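Dihydroorotase (Agrobacterium tumefaciens, PDB 2OGJ) deacetylates acetyl-(R)-mandelate in vitro as a zinc-dependent esterase of the amidohydrolase superfamily, and hydrolyses acetyl glycolate less efficiently. Local coordinates at residues A[78-83]-A[89-94]; A[124-129]-A[383-388]. One frame throughout, in Å; residues are numbered along the deposited sequence.

Contact 1. Residues A[78-83]-A[89-94]. With ZN (zinc ion), chain G.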
loop_
_atom_site.group_PDB
_atom_site.type_symbol
_atom_site.label_atom_id
_atom_site.label_comp_id
_atom_site.label_asym_id
_atom_site.label_seq_id
_atom_site.Cartn_x
_atom_site.Cartn_y
_atom_site.Cartn_z
ATOM N N VAL A 78 23.590 -21.096 6.841
ATOM C CA VAL A 78 24.502 -20.008 7.211
ATOM C C VAL A 78 24.290 -18.812 6.291
ATOM O O VAL A 78 23.615 -18.912 5.267
ATOM C CB VAL A 78 25.998 -20.415 7.075
ATOM C CG1 VAL A 78 26.344 -21.527 8.048
ATOM C CG2 VAL A 78 26.291 -20.853 5.652
ATOM N N HIS A 79 24.887 -17.684 6.645
ATOM C CA HIS A 79 24.759 -16.501 5.813
ATOM C C HIS A 79 26.160 -15.992 5.553
ATOM O O HIS A 79 26.747 -15.272 6.364
ATOM C CB HIS A 79 23.883 -15.472 6.519
ATOM C CG HIS A 79 22.476 -15.942 6.715
ATOM N ND1 HIS A 79 21.567 -16.009 5.682
ATOM C CD2 HIS A 79 21.849 -16.464 7.795
ATOM C CE1 HIS A 79 20.447 -16.552 6.115
ATOM N NE2 HIS A 79 20.591 -16.840 7.396
ATOM N N ILE A 80 26.677 -16.389 4.398
ATOM C CA ILE A 80 28.018 -16.061 3.992
ATOM C C ILE A 80 28.118 -15.163 2.755
ATOM O O ILE A 80 29.109 -15.215 2.011
ATOM C CB ILE A 80 28.799 -17.363 3.774
ATOM C CG1 ILE A 80 27.974 -18.315 2.905
ATOM C CG2 ILE A 80 29.109 -18.026 5.139
ATOM C CD1 ILE A 80 28.637 -19.672 2.734
ATOM N N TRP A 81 27.099 -14.332 2.540
ATOM C CA TRP A 81 27.117 -13.404 1.416
ATOM C C TRP A 81 27.794 -12.144 1.966
ATOM O O TRP A 81 27.202 -11.062 1.960
ATOM C CB TRP A 81 25.684 -13.090 0.972
ATOM C CG TRP A 81 25.535 -12.517 -0.429
ATOM C CD1 TRP A 81 24.378 -12.445 -1.162
ATOM C CD2 TRP A 81 26.549 -11.888 -1.231
ATOM N NE1 TRP A 81 24.606 -11.807 -2.359
ATOM C CE2 TRP A 81 25.928 -11.453 -2.426
ATOM C CE3 TRP A 81 27.920 -11.647 -1.057
ATOM C CZ2 TRP A 81 26.630 -10.789 -3.437
ATOM C CZ3 TRP A 81 28.619 -10.987 -2.065
ATOM C CH2 TRP A 81 27.970 -10.567 -3.238
ATOM N N HIS A 82 29.021 -12.320 2.470
ATOM C CA HIS A 82 29.835 -11.254 3.057
ATOM C C HIS A 82 30.025 -10.102 2.069
ATOM O O HIS A 82 30.330 -10.308 0.897
ATOM C CB HIS A 82 31.190 -11.818 3.456
ATOM C CG HIS A 82 32.179 -10.772 3.858
ATOM N ND1 HIS A 82 32.224 -10.241 5.128
ATOM C CD2 HIS A 82 33.108 -10.103 3.133
ATOM C CE1 HIS A 82 33.137 -9.285 5.168
ATOM N NE2 HIS A 82 33.685 -9.181 3.970
ATOM N N GLY A 83 29.848 -8.883 2.555
ATOM C CA GLY A 83 29.971 -7.729 1.690
ATOM C C GLY A 83 28.719 -7.483 0.856
ATOM O O GLY A 83 28.240 -6.354 0.797
ATOM N N ILE A 89 28.465 -13.219 7.322
ATOM C CA ILE A 89 29.819 -13.341 7.846
ATOM C C ILE A 89 30.636 -13.950 6.716
ATOM O O ILE A 89 30.126 -14.146 5.618
ATOM C CB ILE A 89 29.879 -14.266 9.097
ATOM C CG1 ILE A 89 29.184 -15.596 8.818
ATOM C CG2 ILE A 89 29.233 -13.580 10.280
ATOM C CD1 ILE A 89 29.186 -16.535 10.012
ATOM N N ARG A 90 31.902 -14.246 6.963
ATOM C CA ARG A 90 32.745 -14.829 5.913
ATOM C C ARG A 90 32.725 -16.350 6.012
ATOM O O ARG A 90 32.458 -16.896 7.075
ATOM C CB ARG A 90 34.194 -14.341 6.068
ATOM C CG ARG A 90 34.372 -12.815 6.037
ATOM C CD ARG A 90 35.821 -12.478 6.344
ATOM N NE ARG A 90 36.051 -11.053 6.586
ATOM C CZ ARG A 90 36.376 -10.161 5.648
ATOM N NH1 ARG A 90 36.520 -10.530 4.367
ATOM N NH2 ARG A 90 36.554 -8.889 5.993
ATOM N N PRO A 91 32.962 -17.062 4.897
ATOM C CA PRO A 91 32.948 -18.514 5.057
ATOM C C PRO A 91 34.121 -18.988 5.918
ATOM O O PRO A 91 34.037 -20.020 6.579
ATOM C CB PRO A 91 32.999 -19.035 3.621
ATOM C CG PRO A 91 33.483 -17.880 2.829
ATOM C CD PRO A 91 32.857 -16.700 3.474
ATOM N N SER A 92 35.213 -18.230 5.935
ATOM C CA SER A 92 36.351 -18.611 6.765
ATOM C C SER A 92 35.983 -18.536 8.259
ATOM O O SER A 92 36.681 -19.098 9.090
ATOM C CB SER A 92 37.546 -17.696 6.487
ATOM O OG SER A 92 37.493 -16.522 7.278
ATOM N N GLU A 93 34.874 -17.862 8.611
ATOM C CA GLU A 93 34.466 -17.683 9.999
ATOM C C GLU A 93 33.538 -18.807 10.449
ATOM O O GLU A 93 33.257 -18.935 11.659
ATOM C CB GLU A 93 33.793 -16.324 10.188
ATOM C CG GLU A 93 34.682 -15.140 9.848
ATOM C CD GLU A 93 33.980 -13.809 10.036
ATOM O OE1 GLU A 93 32.798 -13.815 10.439
ATOM O OE2 GLU A 93 34.610 -12.762 9.780
ATOM N N CYS A 94 33.049 -19.621 9.545
ATOM C CA CYS A 94 32.140 -20.700 9.923
ATOM C C CYS A 94 32.417 -21.969 9.127
ATOM O O CYS A 94 31.631 -22.907 9.169
ATOM C CB CYS A 94 30.706 -20.257 9.663
ATOM S SG CYS A 94 30.483 -19.754 7.925
HETATM ZN ZN ZN G . 18.798 -17.450 8.513
#
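This contact belongs to the binuclear zinc site of an amidohydrolase TIM barrel. His-79 is the second histidine of the HxH motif at the end of the first barrel strand, and the loop after it folds back so that Ile-89 meets the His-79 backbone. His-79 NE2 binds a zinc ion at 2.2 Å. His-77, Asp-291 and the carboxylated Lys-175 complete that metal site. Behind the metal, His-79 ND1 is hydrogen-bonded to Ser-108, so both ring nitrogens are engaged and the rotation of the ring is fixed. The main chain is tied across the loop as well: Ile-89 N donates to His-79 O at 2.8 Å. Ile-89 O in turn receives a CA-H...O contact from Ile-80 CA.

Ile-80 carries the apolar part. Ile-80 CG2 touches Cys-94 SG at 3.6 Å, and Ile-80 CB lies 4.1 Å from Pro-91 CD. Leu-103 of strand 100-106 also packs on Ile-80, Pro-91 and Cys-94, which seats the loop on the barrel.

At the outer end, His-82 and Arg-90 overlap. The imidazole swings toward Arg-90 because His-82 CG is anti to the backbone N (chi1 171°). Arg-90 CG sits over one face of the His-82 ring, 3.7 Å from its centroid, in a CH-pi contact. Further out, the guanidinium slants across the CE1 and NE2 side of the imidazole, the planes 33° apart. Glu-119 of the second subunit is hydrogen-bonded through OE1 to His-82 NE2 and salt-bridged through OE2 to Arg-90 NH1, so this end of the loop is part of a subunit interface. His-82 NE2 stands over one face of the Arg-90 guanidinium, 3.2 Å from Arg-90 NH1 but at a poor angle for hydrogen bonding.

Contact 2. Residues A[124-129]-A[383-388]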
loop_
_atom_site.group_PDB
_atom_site.type_symbol
_atom_site.label_atom_id
_atom_site.label_comp_id
_atom_site.label_asym_id
_atom_site.label_seq_id
_atom_site.Cartn_x
_atom_site.Cartn_y
_atom_site.Cartn_z
ATOM N N PRO A 124 36.028 -18.620 -5.017
ATOM C CA PRO A 124 37.299 -18.515 -4.300
ATOM C C PRO A 124 37.425 -19.303 -2.991
ATOM O O PRO A 124 38.521 -19.390 -2.443
ATOM C CB PRO A 124 37.437 -17.007 -4.072
ATOM C CG PRO A 124 36.036 -16.576 -3.872
ATOM C CD PRO A 124 35.308 -17.333 -4.972
ATOM N N SER A 125 36.336 -19.879 -2.489
ATOM C CA SER A 125 36.390 -20.614 -1.219
ATOM C C SER A 125 36.947 -22.031 -1.307
ATOM O O SER A 125 36.760 -22.713 -2.324
ATOM C CB SER A 125 34.998 -20.687 -0.589
ATOM O OG SER A 125 34.643 -19.477 0.056
ATOM N N ARG A 126 37.615 -22.486 -0.243
ATOM C CA ARG A 126 38.139 -23.848 -0.265
ATOM C C ARG A 126 37.078 -24.874 0.100
ATOM O O ARG A 126 37.229 -26.051 -0.215
ATOM C CB ARG A 126 39.405 -24.033 0.614
ATOM C CG ARG A 126 39.509 -23.339 1.968
ATOM C CD ARG A 126 40.669 -23.996 2.735
ATOM N NE ARG A 126 41.281 -23.248 3.845
ATOM C CZ ARG A 126 40.634 -22.439 4.683
ATOM N NH1 ARG A 126 39.320 -22.225 4.560
ATOM N NH2 ARG A 126 41.300 -21.864 5.676
ATOM N N GLU A 127 35.996 -24.425 0.734
ATOM C CA GLU A 127 34.908 -25.321 1.114
ATOM C C GLU A 127 33.902 -25.473 -0.016
ATOM O O GLU A 127 33.960 -24.756 -1.010
ATOM C CB GLU A 127 34.180 -24.794 2.348
ATOM C CG GLU A 127 35.110 -24.519 3.515
ATOM C CD GLU A 127 35.631 -23.087 3.538
ATOM O OE1 GLU A 127 35.685 -22.442 2.459
ATOM O OE2 GLU A 127 36.000 -22.616 4.637
ATOM N N ARG A 128 32.986 -26.421 0.137
ATOM C CA ARG A 128 31.958 -26.623 -0.864
ATOM C C ARG A 128 30.884 -25.639 -0.445
ATOM O O ARG A 128 30.413 -25.664 0.699
ATOM C CB ARG A 128 31.397 -28.042 -0.809
ATOM C CG ARG A 128 30.341 -28.341 -1.866
ATOM C CD ARG A 128 29.661 -29.662 -1.577
ATOM N NE ARG A 128 30.652 -30.665 -1.194
ATOM C CZ ARG A 128 31.354 -31.399 -2.050
ATOM N NH1 ARG A 128 31.171 -31.260 -3.359
ATOM N NH2 ARG A 128 32.257 -32.253 -1.591
ATOM N N ILE A 129 30.504 -24.759 -1.357
ATOM C CA ILE A 129 29.494 -23.779 -1.041
ATOM C C ILE A 129 28.316 -23.816 -2.011
ATOM O O ILE A 129 28.446 -23.603 -3.226
ATOM C CB ILE A 129 30.148 -22.402 -0.954
ATOM C CG1 ILE A 129 31.153 -22.425 0.201
ATOM C CG2 ILE A 129 29.104 -21.321 -0.766
ATOM C CD1 ILE A 129 31.999 -21.223 0.283
ATOM N N GLY A 383 40.696 -32.753 0.588
ATOM C CA GLY A 383 41.666 -33.227 -0.369
ATOM C C GLY A 383 42.979 -33.342 0.383
ATOM O O GLY A 383 43.024 -33.882 1.496
ATOM N N ALA A 384 44.046 -32.801 -0.196
ATOM C CA ALA A 384 45.368 -32.866 0.422
ATOM C C ALA A 384 45.607 -31.823 1.504
ATOM O O ALA A 384 46.548 -31.955 2.291
ATOM C CB ALA A 384 46.445 -32.737 -0.638
ATOM N N GLU A 385 44.780 -30.782 1.549
ATOM C CA GLU A 385 44.959 -29.739 2.557
ATOM C C GLU A 385 44.381 -30.230 3.879
ATOM O O GLU A 385 43.354 -30.901 3.907
ATOM C CB GLU A 385 44.250 -28.448 2.121
ATOM C CG GLU A 385 44.845 -27.158 2.705
ATOM C CD GLU A 385 44.032 -25.906 2.363
ATOM O OE1 GLU A 385 43.639 -25.736 1.187
ATOM O OE2 GLU A 385 43.798 -25.086 3.280
ATOM N N ALA A 386 45.056 -29.920 4.972
ATOM C CA ALA A 386 44.582 -30.309 6.286
ATOM C C ALA A 386 44.544 -29.023 7.086
ATOM O O ALA A 386 45.587 -28.462 7.419
ATOM C CB ALA A 386 45.535 -31.291 6.919
ATOM N N ILE A 387 43.346 -28.533 7.382
ATOM C CA ILE A 387 43.234 -27.295 8.137
ATOM C C ILE A 387 43.009 -27.495 9.629
ATOM O O ILE A 387 42.161 -28.274 10.043
ATOM C CB ILE A 387 42.100 -26.409 7.587
ATOM C CG1 ILE A 387 42.336 -26.110 6.103
ATOM C CG2 ILE A 387 42.043 -25.107 8.359
ATOM C CD1 ILE A 387 41.912 -27.216 5.181
ATOM N N ALA A 388 43.784 -26.791 10.438
ATOM C CA ALA A 388 43.634 -26.872 11.889
ATOM C C ALA A 388 42.319 -26.213 12.266
ATOM O O ALA A 388 42.112 -25.021 12.005
ATOM C CB ALA A 388 44.795 -26.154 12.588
#
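Arg-126 and Glu-385 form a surface salt bridge between the TIM barrel and the beta strands beside it. Arg-126 lies in the turn before barrel strand 128-132. Glu-385 opens strand 385-388, which pairs antiparallel with strand 368-382. The backbones stay well apart, with 9.4 Å between Arg-126 CA and Glu-385 CA, and side chains bridge the gap.

In the first shell, Arg-126 NE reaches Glu-385 OE2 at 3.2 Å. The oxygen lies at the edge of the guanidinium, near its plane. The hydrogen bond is weak, because the N-H...O angle is bent to 131°. The two side chains cross at about a right angle, and the guanidinium and carboxylate planes are 48° apart. The carboxylate therefore meets the arginine through one oxygen at NE, without the paired grip of a bidentate bridge. Glu-385 OE2 also lies 3.4 Å from Arg-126 CD. Ile-387, two residues along the strand, adds a van der Waals contact: Ile-387 CG1 comes within 3.8 Å of Arg-126 NE, oblique to the guanidinium. Both charged chains stretch to span the gap. Arg-126 is extended from CG to NE, and Glu-385, with CG anti to the backbone N (chi1 -154°), is extended beyond CG, which brings its carboxylate up to the arginine.

The next shell begins at Glu-127. It holds the arginine from its own segment, so the three residues make a salt-bridge network with Arg-126 in the middle. Glu-127 is buried, and its OE2 also accepts a hydrogen bond from Ala-96 N. At the inner end of the network, Arg-126 NH1 stands 3.3 Å from Glu-127 OE2.

The centres of contacts 1 and 2 lie about 15 Å apart, and the two contacts come in series along the chain. Contact 1 closes within the loop between strands 77-78 and 100-106. Contact 2 opens later and joins the loop before strand 128-132 to strand 385-388, near the end of the modelled chain. Strand 100-106 lies between them in sequence and pairs in parallel with strand 128-132. The contacts touch directly: Pro-91 CG packs on Ser-125 OG at 3.4 Å, and Ile-80 CD1 on Ile-129 CG2 at 3.9 Å. The loop of contact 1 thus packs directly against segment 124-129, while the salt bridge of contact 2 lies away from the metal site.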